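Local coordinates for protein enoyl-CoA hydratase (Mycobacterium tuberculosis, PDB 5KJP) that probably catalyses the reversible hydration of trans-2-enoyl-CoA thioesters to 3-hydroxyacyl-CoA, a step of fatty acid beta-oxidation, at residues 17-22 / 48-53; 25-30 / 196-201; 62-67 / 192-197; 104-109 / 202-207; 127-130 / 134-137. All coordinates share one frame; numbering follows the deposited sequence.

Contact 1: 17-22 / 48-53; sequences VLVEQR and ADAMDQ
Val19 lies over the helix residues Ala50 and Gln53 with its two methyls split between them, at the outer edge of the large sheet of the crotonase fold. Strand 17-22 is an edge strand of that sheet within the chain, pairing antiparallel with strand 25-30, and helix 41-56 follows that pair and packs back on it. With CG1 anti to the backbone N (chi1 173°), the valine sends one branch to each partner. CG2 meets the CB of Ala50 at 4.1 Å, while CG1 rests 3.7 Å from the amide oxygen OE1 of Gln53. The glutamine is fully stretched, and it runs alongside Val19 in the opposing direction, so that the end of its chain, not its aliphatic part, reaches the strand. Ala50 is buried and also touches Ile28; Val19 itself leans on Leu26, which ties the valine to the next strand.

Glu20 points to the far face of the strand. There Arg22 grips it side-on with two nitrogens, NE to OE2 at 2.8 Å and NH1 to OE1, a salt bridge within the strand that takes no part in the helix packing. The polar ends are joined through solvent: a water accepts from Gln53 NE2 at 2.8 Å and donates to Gln21 OE1 at 3.2 Å.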
# COMPACT_ATOMS: atom_id res chain seq x y z
N VAL A 17 24.02 -20.36 -14.41
CA VAL A 17 23.89 -19.56 -13.20
C VAL A 17 25.22 -19.62 -12.44
O VAL A 17 25.68 -20.70 -12.08
CB VAL A 17 22.74 -20.02 -12.28
CG1 VAL A 17 22.74 -19.21 -10.99
CG2 VAL A 17 21.40 -19.89 -12.99
N LEU A 18 25.83 -18.46 -12.23
CA LEU A 18 27.10 -18.41 -11.51
C LEU A 18 26.84 -18.02 -10.07
O LEU A 18 25.94 -17.23 -9.78
CB LEU A 18 28.06 -17.42 -12.16
CG LEU A 18 28.38 -17.70 -13.63
CD1 LEU A 18 29.08 -16.49 -14.23
CD2 LEU A 18 29.25 -18.94 -13.74
N VAL A 19 27.63 -18.59 -9.16
CA VAL A 19 27.48 -18.31 -7.74
C VAL A 19 28.84 -18.02 -7.12
O VAL A 19 29.79 -18.79 -7.30
CB VAL A 19 26.80 -19.49 -7.01
CG1 VAL A 19 26.80 -19.27 -5.54
CG2 VAL A 19 25.37 -19.67 -7.50
N GLU A 20 28.93 -16.91 -6.40
CA GLU A 20 30.15 -16.54 -5.69
C GLU A 20 29.84 -16.12 -4.27
O GLU A 20 28.96 -15.30 -4.03
CB GLU A 20 30.88 -15.41 -6.41
CG GLU A 20 32.18 -15.00 -5.74
CD GLU A 20 32.69 -13.66 -6.21
OE1 GLU A 20 32.21 -13.16 -7.25
OE2 GLU A 20 33.58 -13.09 -5.53
N GLN A 21 30.58 -16.68 -3.31
CA GLN A 21 30.45 -16.25 -1.93
C GLN A 21 31.49 -15.18 -1.60
O GLN A 21 32.69 -15.37 -1.81
CB GLN A 21 30.61 -17.43 -0.97
CG GLN A 21 30.69 -17.03 0.49
CD GLN A 21 30.55 -18.21 1.43
OE1 GLN A 21 30.52 -19.36 1.00
NE2 GLN A 21 30.46 -17.92 2.73
N ARG A 22 31.02 -14.04 -1.10
CA ARG A 22 31.89 -13.01 -0.56
C ARG A 22 31.52 -12.79 0.89
O ARG A 22 30.50 -12.18 1.19
CB ARG A 22 31.78 -11.70 -1.35
CG ARG A 22 32.17 -11.85 -2.80
CD ARG A 22 32.35 -10.51 -3.49
NE ARG A 22 32.35 -10.67 -4.95
CZ ARG A 22 32.26 -9.66 -5.81
NH1 ARG A 22 32.27 -9.91 -7.12
NH2 ARG A 22 32.15 -8.42 -5.38
N ALA A 48 17.19 -22.20 -8.08
CA ALA A 48 16.66 -22.97 -6.96
C ALA A 48 17.79 -23.51 -6.09
O ALA A 48 17.73 -23.45 -4.86
CB ALA A 48 15.78 -24.11 -7.46
N ASP A 49 18.83 -24.04 -6.74
CA ASP A 49 19.99 -24.56 -6.03
C ASP A 49 20.68 -23.46 -5.21
O ASP A 49 21.11 -23.70 -4.08
CB ASP A 49 20.99 -25.17 -7.01
CG ASP A 49 20.51 -26.50 -7.59
OD1 ASP A 49 19.55 -27.10 -7.06
OD2 ASP A 49 21.11 -26.94 -8.60
N ALA A 50 20.78 -22.27 -5.79
CA ALA A 50 21.42 -21.14 -5.12
C ALA A 50 20.64 -20.72 -3.87
O ALA A 50 21.23 -20.42 -2.83
CB ALA A 50 21.56 -19.96 -6.08
N MSE A 51 19.32 -20.69 -3.97
CA MSE A 51 18.48 -20.35 -2.82
C MSE A 51 18.59 -21.42 -1.73
O MSE A 51 18.60 -21.10 -0.54
CB MSE A 51 17.02 -20.15 -3.25
CG MSE A 51 16.79 -19.00 -4.22
SE MSE A 51 17.68 -17.31 -3.73
CE MSE A 51 17.61 -16.45 -5.49
N ASP A 52 18.69 -22.69 -2.14
CA ASP A 52 18.91 -23.78 -1.19
C ASP A 52 20.24 -23.60 -0.48
O ASP A 52 20.36 -23.82 0.73
CB ASP A 52 18.89 -25.16 -1.88
CG ASP A 52 17.51 -25.53 -2.40
OD1 ASP A 52 16.52 -24.88 -2.01
OD2 ASP A 52 17.41 -26.49 -3.19
N GLN A 53 21.25 -23.19 -1.25
CA GLN A 53 22.58 -22.97 -0.69
C GLN A 53 22.56 -21.84 0.33
O GLN A 53 23.10 -21.97 1.43
CB GLN A 53 23.58 -22.66 -1.79
CG GLN A 53 25.00 -22.42 -1.29
CD GLN A 53 25.96 -22.09 -2.41
OE1 GLN A 53 25.62 -22.20 -3.59
NE2 GLN A 53 27.17 -21.68 -2.05
O HOH W 1 28.25 -21.61 0.51

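Contact 2: 25-30 / 196-201; sequences ILIITI and AAIALA
Strand 25-30 and helix 196-201 run nearly antiparallel, at 153° with their axes 10.1 Å apart, and the backbones come nearest where the CA atoms of Ile25 and Ala201 lie 7.0 Å from each other. Ile25 does most of the packing. Its CG1 is anti to the carbonyl carbon (chi1 -64°), which swings the longer branch out toward the helix, and both carbons of that branch lie against one methyl: CB of Ala201 is 3.7 Å from CD1 and 3.9 Å from CG1 of Ile25. The small alanine lets the isoleucine come close to the helix backbone. This is one layer of the crotonase fold: helix 193-205 covers one face of the large sheet, while the side chains of Leu26 and Ile28 on the same strand go to helix 41-56 on the other. Two residues further along the strand, Ile27 meets Ile198 end to end, CD1 to CD1 at 4.1 Å, with the two chains crossing at about a right angle. Ile198 also touches Arg22 of the edge strand and Ile64 of the next strand inward, while Leu200 packs on Val128 and on Thr169 of the second subunit.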
# COMPACT_ATOMS: atom_id res chain seq x y z
N ILE A 25 27.84 -13.05 2.05
CA ILE A 25 26.93 -12.68 0.96
C ILE A 25 27.07 -13.66 -0.20
O ILE A 25 28.17 -13.93 -0.68
CB ILE A 25 27.20 -11.25 0.46
CG1 ILE A 25 26.91 -10.24 1.58
CG2 ILE A 25 26.35 -10.93 -0.76
CD1 ILE A 25 27.63 -8.92 1.40
N LEU A 26 25.94 -14.19 -0.66
CA LEU A 26 25.96 -15.05 -1.83
C LEU A 26 25.56 -14.25 -3.07
O LEU A 26 24.43 -13.78 -3.17
CB LEU A 26 25.02 -16.25 -1.65
CG LEU A 26 25.28 -17.37 -2.67
CD1 LEU A 26 26.63 -18.04 -2.37
CD2 LEU A 26 24.15 -18.40 -2.70
N ILE A 27 26.49 -14.10 -4.01
CA ILE A 27 26.17 -13.39 -5.25
C ILE A 27 25.82 -14.38 -6.37
O ILE A 27 26.64 -15.22 -6.76
CB ILE A 27 27.33 -12.50 -5.71
CG1 ILE A 27 27.75 -11.56 -4.57
CG2 ILE A 27 26.95 -11.72 -6.97
CD1 ILE A 27 28.94 -10.71 -4.90
N ILE A 28 24.60 -14.27 -6.86
CA ILE A 28 24.03 -15.18 -7.85
C ILE A 28 23.86 -14.44 -9.16
O ILE A 28 23.15 -13.43 -9.23
CB ILE A 28 22.67 -15.74 -7.39
CG1 ILE A 28 22.76 -16.29 -5.96
CG2 ILE A 28 22.16 -16.80 -8.37
CD1 ILE A 28 21.42 -16.38 -5.25
N THR A 29 24.51 -14.94 -10.21
CA THR A 29 24.48 -14.26 -11.50
C THR A 29 23.91 -15.14 -12.60
O THR A 29 24.48 -16.19 -12.91
CB THR A 29 25.90 -13.80 -11.90
OG1 THR A 29 26.43 -12.96 -10.87
CG2 THR A 29 25.86 -13.04 -13.22
N ILE A 30 22.79 -14.73 -13.18
CA ILE A 30 22.28 -15.42 -14.35
C ILE A 30 23.26 -15.17 -15.49
O ILE A 30 23.62 -14.03 -15.78
CB ILE A 30 20.86 -14.99 -14.74
CG1 ILE A 30 19.90 -15.17 -13.55
CG2 ILE A 30 20.38 -15.78 -15.95
CD1 ILE A 30 18.55 -14.47 -13.73
N ALA A 196 26.15 -1.27 -5.44
CA ALA A 196 25.20 -0.66 -4.52
C ALA A 196 24.49 -1.75 -3.70
O ALA A 196 24.27 -1.60 -2.50
CB ALA A 196 24.18 0.18 -5.28
N ALA A 197 24.15 -2.86 -4.36
CA ALA A 197 23.49 -3.98 -3.69
C ALA A 197 24.39 -4.65 -2.65
O ALA A 197 23.92 -5.07 -1.59
CB ALA A 197 23.01 -5.00 -4.72
N ILE A 198 25.68 -4.74 -2.94
CA ILE A 198 26.62 -5.31 -1.97
C ILE A 198 26.68 -4.42 -0.73
O ILE A 198 26.70 -4.91 0.40
CB ILE A 198 28.03 -5.49 -2.59
CG1 ILE A 198 28.00 -6.60 -3.64
CG2 ILE A 198 29.05 -5.83 -1.51
CD1 ILE A 198 29.25 -6.65 -4.51
N ALA A 199 26.68 -3.10 -0.94
CA ALA A 199 26.67 -2.17 0.19
C ALA A 199 25.43 -2.38 1.05
O ALA A 199 25.52 -2.41 2.28
CB ALA A 199 26.73 -0.73 -0.31
N LEU A 200 24.28 -2.55 0.41
CA LEU A 200 23.03 -2.83 1.12
C LEU A 200 23.11 -4.17 1.86
O LEU A 200 22.73 -4.25 3.03
CB LEU A 200 21.85 -2.84 0.15
CG LEU A 200 20.45 -3.09 0.68
CD1 LEU A 200 20.13 -2.10 1.80
CD2 LEU A 200 19.43 -2.97 -0.46
N ALA A 201 23.59 -5.20 1.18
CA ALA A 201 23.73 -6.52 1.77
C ALA A 201 24.65 -6.48 3.00
O ALA A 201 24.36 -7.11 4.02
CB ALA A 201 24.27 -7.52 0.75

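Contact 3: 62-67 / 192-197; sequences VAILTG and TALDAA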
# COMPACT_ATOMS: atom_id res chain seq x y z
N VAL A 62 22.93 -13.22 3.48
CA VAL A 62 22.15 -12.49 2.47
C VAL A 62 22.57 -12.94 1.08
O VAL A 62 23.74 -13.29 0.87
CB VAL A 62 22.35 -10.94 2.61
CG1 VAL A 62 21.66 -10.19 1.47
CG2 VAL A 62 21.85 -10.44 3.96
N ALA A 63 21.64 -12.95 0.14
CA ALA A 63 21.98 -13.19 -1.26
C ALA A 63 21.65 -11.99 -2.14
O ALA A 63 20.75 -11.21 -1.84
CB ALA A 63 21.28 -14.42 -1.78
N ILE A 64 22.40 -11.86 -3.23
CA ILE A 64 22.10 -10.89 -4.27
C ILE A 64 21.91 -11.61 -5.59
O ILE A 64 22.74 -12.45 -5.98
CB ILE A 64 23.22 -9.84 -4.43
CG1 ILE A 64 23.46 -9.10 -3.11
CG2 ILE A 64 22.89 -8.87 -5.57
CD1 ILE A 64 24.70 -8.22 -3.13
N LEU A 65 20.80 -11.32 -6.26
CA LEU A 65 20.54 -11.89 -7.58
C LEU A 65 20.73 -10.82 -8.65
O LEU A 65 20.17 -9.73 -8.56
CB LEU A 65 19.13 -12.47 -7.66
CG LEU A 65 18.66 -12.89 -9.06
CD1 LEU A 65 19.51 -14.06 -9.59
CD2 LEU A 65 17.19 -13.25 -9.04
N THR A 66 21.51 -11.15 -9.68
CA THR A 66 21.75 -10.20 -10.75
C THR A 66 21.87 -10.93 -12.08
O THR A 66 22.03 -12.15 -12.12
CB THR A 66 23.03 -9.35 -10.45
OG1 THR A 66 23.02 -8.16 -11.24
CG2 THR A 66 24.31 -10.16 -10.71
N GLY A 67 21.76 -10.20 -13.18
CA GLY A 67 21.94 -10.79 -14.50
C GLY A 67 23.26 -10.34 -15.09
O GLY A 67 23.56 -9.15 -15.10
N THR A 192 26.45 0.03 -11.95
CA THR A 192 26.93 -0.07 -10.57
C THR A 192 25.89 -0.64 -9.62
O THR A 192 26.06 -0.56 -8.41
CB THR A 192 27.37 1.32 -10.02
OG1 THR A 192 26.22 2.14 -9.80
CG2 THR A 192 28.34 2.02 -10.98
N ALA A 193 24.81 -1.22 -10.16
CA ALA A 193 23.75 -1.75 -9.30
C ALA A 193 24.26 -2.84 -8.36
O ALA A 193 23.89 -2.87 -7.19
CB ALA A 193 22.59 -2.28 -10.14
N LEU A 194 25.13 -3.72 -8.86
CA LEU A 194 25.65 -4.80 -8.02
C LEU A 194 26.46 -4.25 -6.84
O LEU A 194 26.32 -4.72 -5.71
CB LEU A 194 26.50 -5.76 -8.85
CG LEU A 194 27.17 -6.91 -8.09
CD1 LEU A 194 26.16 -7.66 -7.22
CD2 LEU A 194 27.85 -7.86 -9.07
N ASP A 195 27.32 -3.26 -7.08
CA ASP A 195 28.08 -2.66 -5.99
C ASP A 195 27.17 -1.98 -4.97
O ASP A 195 27.39 -2.09 -3.76
CB ASP A 195 29.10 -1.66 -6.52
CG ASP A 195 30.50 -2.25 -6.65
OD1 ASP A 195 30.72 -3.37 -6.14
OD2 ASP A 195 31.37 -1.59 -7.25
N ALA A 196 26.15 -1.27 -5.44
CA ALA A 196 25.20 -0.66 -4.52
C ALA A 196 24.49 -1.75 -3.70
O ALA A 196 24.27 -1.60 -2.50
CB ALA A 196 24.18 0.18 -5.28
N ALA A 197 24.15 -2.86 -4.36
CA ALA A 197 23.49 -3.98 -3.69
C ALA A 197 24.39 -4.65 -2.65
O ALA A 197 23.92 -5.07 -1.59
CB ALA A 197 23.01 -5.00 -4.72
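The backbones of strand 62-67 and the first turns of helix 193-205 come closest at Ile64 and Ala197, whose CA atoms are 7.1 Å apart. Ile64 spans the gap to both Leu194 and Ala197, which sit three residues apart on the helix and so present themselves on one side of it. Both of its branches take part. With CG1 held beside the backbone N (chi1 -58°), CG2 falls on the side anti to that N and touches CD1 of Leu194 at 3.9 Å and the CB of Ala197 at 4.0 Å. CD1 of Ile64 shares the Ala197 methyl and is also 3.6 Å from the carbonyl O of Ala197, an apolar methyl against backbone. Leu194 starts out along the flank of the helix, and its CD1 branch then turns in to meet Ile64 at a slant. In this alpha/beta layer of the crotonase fold, strand 62-67 lies between parallel neighbours 25-30 and 105-109. Ile25 and Ala108 flank Ile64 from those strands and Ile198 adds to it from the helix, while Ala63 and Leu65, facing the other side of the sheet, pack on Leu54 and Leu47 of helix 41-56.

Contact 4: 104-109 / 202-207; sequences PLIAAV and EKITAN
Pro104 and Ile204 meet where strand 105-109 begins and helix 193-205 nears its end, the ring of the proline running alongside the isoleucine in the opposite sense. The contact is by single carbons: CG of the ring, puckered C-gamma exo, stands 4.2 Å from CG2 of Ile204. The isoleucine takes the conformer that keeps CG1 beside the backbone N and anti to the carbonyl carbon (chi1 -63°), and a second torsion of 168° extends the chain beyond. Its two ends are thereby parted: the CG2 branch is left for Pro104, while CD1 reaches Ile106, two residues further along the chain from the proline. There the methyls face each other, CD1 to CD1, at a looser 4.5 Å. Ile106 has the same rotamer as Ile204, and its CD1 also packs on Ala201, one turn earlier in the helix.

This is the middle of the large sheet of the crotonase fold, where strand 105-109 lies between parallel strands 62-67 and 126-130, and Ile204 is wedged among residues of all three, touching Val62 and Leu126 as well. The helix end is also a subunit boundary. Thr169 of the second subunit packs on Ile204 and Leu168 of that subunit on Pro104, and Lys203 forms a salt bridge with Asp171 of the second subunit. Further along, Asn207 N bonds back to Ile204 O at 3.1 Å, and the Asn207 side chain donates from ND2 to the carbonyl O of Leu168 of the second subunit.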
# COMPACT_ATOMS: atom_id res chain seq x y z
N PRO A 104 17.36 -12.93 3.57
CA PRO A 104 17.08 -11.81 2.66
C PRO A 104 17.72 -11.97 1.28
O PRO A 104 18.83 -12.48 1.13
CB PRO A 104 17.67 -10.60 3.39
CG PRO A 104 17.74 -11.01 4.82
CD PRO A 104 18.03 -12.48 4.80
N LEU A 105 16.97 -11.55 0.27
CA LEU A 105 17.41 -11.58 -1.11
C LEU A 105 17.26 -10.20 -1.72
O LEU A 105 16.18 -9.60 -1.68
CB LEU A 105 16.62 -12.61 -1.90
CG LEU A 105 16.89 -12.67 -3.41
CD1 LEU A 105 18.34 -13.08 -3.71
CD2 LEU A 105 15.89 -13.62 -4.06
N ILE A 106 18.34 -9.71 -2.31
CA ILE A 106 18.34 -8.43 -3.01
C ILE A 106 18.48 -8.67 -4.51
O ILE A 106 19.37 -9.42 -4.92
CB ILE A 106 19.50 -7.53 -2.53
CG1 ILE A 106 19.40 -7.27 -1.03
CG2 ILE A 106 19.52 -6.21 -3.32
CD1 ILE A 106 20.74 -6.89 -0.39
N ALA A 107 17.62 -8.06 -5.31
CA ALA A 107 17.81 -8.11 -6.76
C ALA A 107 18.59 -6.88 -7.23
O ALA A 107 18.20 -5.75 -6.92
CB ALA A 107 16.47 -8.21 -7.48
N ALA A 108 19.69 -7.10 -7.94
CA ALA A 108 20.48 -6.00 -8.51
C ALA A 108 20.22 -5.90 -10.00
O ALA A 108 20.73 -6.71 -10.79
CB ALA A 108 21.97 -6.21 -8.23
N VAL A 109 19.44 -4.90 -10.39
CA VAL A 109 18.89 -4.83 -11.74
C VAL A 109 19.62 -3.83 -12.63
O VAL A 109 19.75 -2.65 -12.28
CB VAL A 109 17.39 -4.47 -11.69
CG1 VAL A 109 16.82 -4.31 -13.11
CG2 VAL A 109 16.61 -5.52 -10.90
N GLU A 202 25.74 -5.74 2.90
CA GLU A 202 26.69 -5.65 4.01
C GLU A 202 26.06 -4.97 5.22
O GLU A 202 26.37 -5.33 6.36
CB GLU A 202 27.97 -4.91 3.58
CG GLU A 202 28.91 -5.79 2.75
CD GLU A 202 30.10 -5.04 2.19
OE1 GLU A 202 30.14 -3.79 2.29
OE2 GLU A 202 31.01 -5.70 1.65
N LYS A 203 25.18 -4.00 4.99
CA LYS A 203 24.47 -3.37 6.10
C LYS A 203 23.60 -4.40 6.82
O LYS A 203 23.53 -4.43 8.06
CB LYS A 203 23.63 -2.19 5.62
CG LYS A 203 24.48 -0.99 5.18
CD LYS A 203 23.69 0.02 4.36
CE LYS A 203 22.73 0.83 5.22
NZ LYS A 203 23.41 1.51 6.36
N ILE A 204 22.96 -5.28 6.06
CA ILE A 204 22.09 -6.30 6.63
C ILE A 204 22.88 -7.44 7.29
O ILE A 204 22.50 -7.93 8.37
CB ILE A 204 21.14 -6.85 5.56
CG1 ILE A 204 20.22 -5.73 5.06
CG2 ILE A 204 20.31 -7.98 6.13
CD1 ILE A 204 19.44 -6.10 3.80
N THR A 205 23.99 -7.86 6.68
CA THR A 205 24.80 -8.93 7.27
C THR A 205 25.47 -8.49 8.58
O THR A 205 25.88 -9.32 9.38
CB THR A 205 25.88 -9.46 6.30
OG1 THR A 205 26.80 -8.41 5.99
CG2 THR A 205 25.26 -9.97 5.02
N ALA A 206 25.57 -7.18 8.79
CA ALA A 206 26.18 -6.66 10.00
C ALA A 206 25.22 -6.75 11.18
O ALA A 206 25.63 -6.60 12.33
CB ALA A 206 26.64 -5.22 9.81
N ASN A 207 23.95 -6.99 10.89
CA ASN A 207 22.94 -7.05 11.94
C ASN A 207 22.71 -8.50 12.39
O ASN A 207 23.20 -9.42 11.75
CB ASN A 207 21.64 -6.40 11.44
CG ASN A 207 21.81 -4.90 11.24
OD1 ASN A 207 22.68 -4.28 11.86
ND2 ASN A 207 21.00 -4.31 10.36

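Contact 5: 127-130 / 134-137; sequences IVAA and AFGI
Phe135 sets the far end of its ring against Ile127 and Ala129, alternate residues of strand 126-130 whose side chains both face it. CZ meets both residues: it is 3.9 Å from CG2 of Ile127 and 4.0 Å from CB of Ala129. The two methyls come in differently. Ala129 CB lies at the ring edge, close to the ring plane, and is almost as near to CE1 of Phe135, at 4.1 Å. Ile127 CG2 approaches obliquely, and the isoleucine and phenylalanine side chains run past each other in opposing directions.

The two segments are close in sequence but belong to different sheets. Strand 126-130 is part of the large sheet of the crotonase fold, and after a short turn the chain enters strand 134-136 of a small three-strand sheet with 112-114 and 173-174. Even the closest CA atoms, those of Ala129 and Ala134, are 8.4 Å apart, so the joint between sheets is made by side chains. A first torsion of -58° keeps the ring of Phe135 on the side of the backbone N and sends it across this gap, where it takes up further neighbours, Val109 of the large sheet, Val184 and Thr118. Thr118, on helix 116-123, also accepts a hydrogen bond through OG1 from the backbone N of Gly136. Val128, between the two contact residues, turns to the opposite face of its strand, where its CG2 packs on Leu200 of helix 193-205.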
# COMPACT_ATOMS: atom_id res chain seq x y z
N ILE A 127 15.10 -4.32 -3.96
CA ILE A 127 15.57 -4.12 -5.31
C ILE A 127 16.50 -2.91 -5.41
O ILE A 127 16.14 -1.80 -5.00
CB ILE A 127 14.40 -3.94 -6.30
CG1 ILE A 127 13.50 -5.19 -6.30
CG2 ILE A 127 14.93 -3.64 -7.71
CD1 ILE A 127 12.21 -5.03 -7.13
N VAL A 128 17.69 -3.15 -5.93
CA VAL A 128 18.60 -2.09 -6.33
C VAL A 128 18.60 -2.05 -7.85
O VAL A 128 18.81 -3.08 -8.49
CB VAL A 128 20.02 -2.33 -5.80
CG1 VAL A 128 20.97 -1.24 -6.30
CG2 VAL A 128 20.01 -2.40 -4.27
N ALA A 129 18.33 -0.89 -8.43
CA ALA A 129 18.23 -0.82 -9.88
C ALA A 129 19.01 0.35 -10.47
O ALA A 129 19.02 1.45 -9.91
CB ALA A 129 16.76 -0.74 -10.31
N ALA A 130 19.67 0.10 -11.59
CA ALA A 130 20.34 1.16 -12.34
C ALA A 130 19.31 2.19 -12.80
O ALA A 130 18.17 1.84 -13.09
CB ALA A 130 21.10 0.58 -13.53
N ALA A 134 14.71 -0.92 -16.52
CA ALA A 134 13.26 -0.88 -16.62
C ALA A 134 12.63 -2.21 -16.25
O ALA A 134 13.23 -3.28 -16.44
CB ALA A 134 12.84 -0.47 -18.02
N PHE A 135 11.41 -2.13 -15.74
CA PHE A 135 10.60 -3.28 -15.35
C PHE A 135 9.37 -3.36 -16.24
O PHE A 135 9.12 -2.45 -17.03
CB PHE A 135 10.19 -3.19 -13.88
CG PHE A 135 11.36 -3.08 -12.94
CD1 PHE A 135 11.98 -1.86 -12.71
CD2 PHE A 135 11.84 -4.21 -12.30
CE1 PHE A 135 13.08 -1.77 -11.87
CE2 PHE A 135 12.93 -4.13 -11.45
CZ PHE A 135 13.55 -2.90 -11.23
N GLY A 136 8.60 -4.43 -16.11
CA GLY A 136 7.36 -4.53 -16.85
C GLY A 136 6.83 -5.95 -16.85
O GLY A 136 7.58 -6.92 -16.67
N ILE A 137 5.52 -6.06 -17.05
CA ILE A 137 4.86 -7.35 -17.21
C ILE A 137 3.98 -7.28 -18.46
O ILE A 137 2.77 -7.04 -18.38
CB ILE A 137 4.04 -7.74 -15.96
CG1 ILE A 137 3.28 -6.52 -15.40
CG2 ILE A 137 4.96 -8.30 -14.88
CD1 ILE A 137 2.29 -6.88 -14.28

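From the N terminus, contact 1 closes first, a short loop that folds helix 41-56 onto edge strand 17-22. Strand 25-30 lies inside that loop yet finds its partner in helix 193-205, so contact 2 crosses contact 1. Contacts 3, 4 and 5 open only after contact 1 has closed. Strands 62-67 and 105-109 return to the same helix in contacts 3 and 4; contacts 2 and 3 share Ala196 and Ala197, and contact 4, ending further along, crosses both. Contact 5, local and nested within contacts 2, 3 and 4, joins the large sheet to the small one. Together they set helices on both faces of the large sheet and the small sheet beside it.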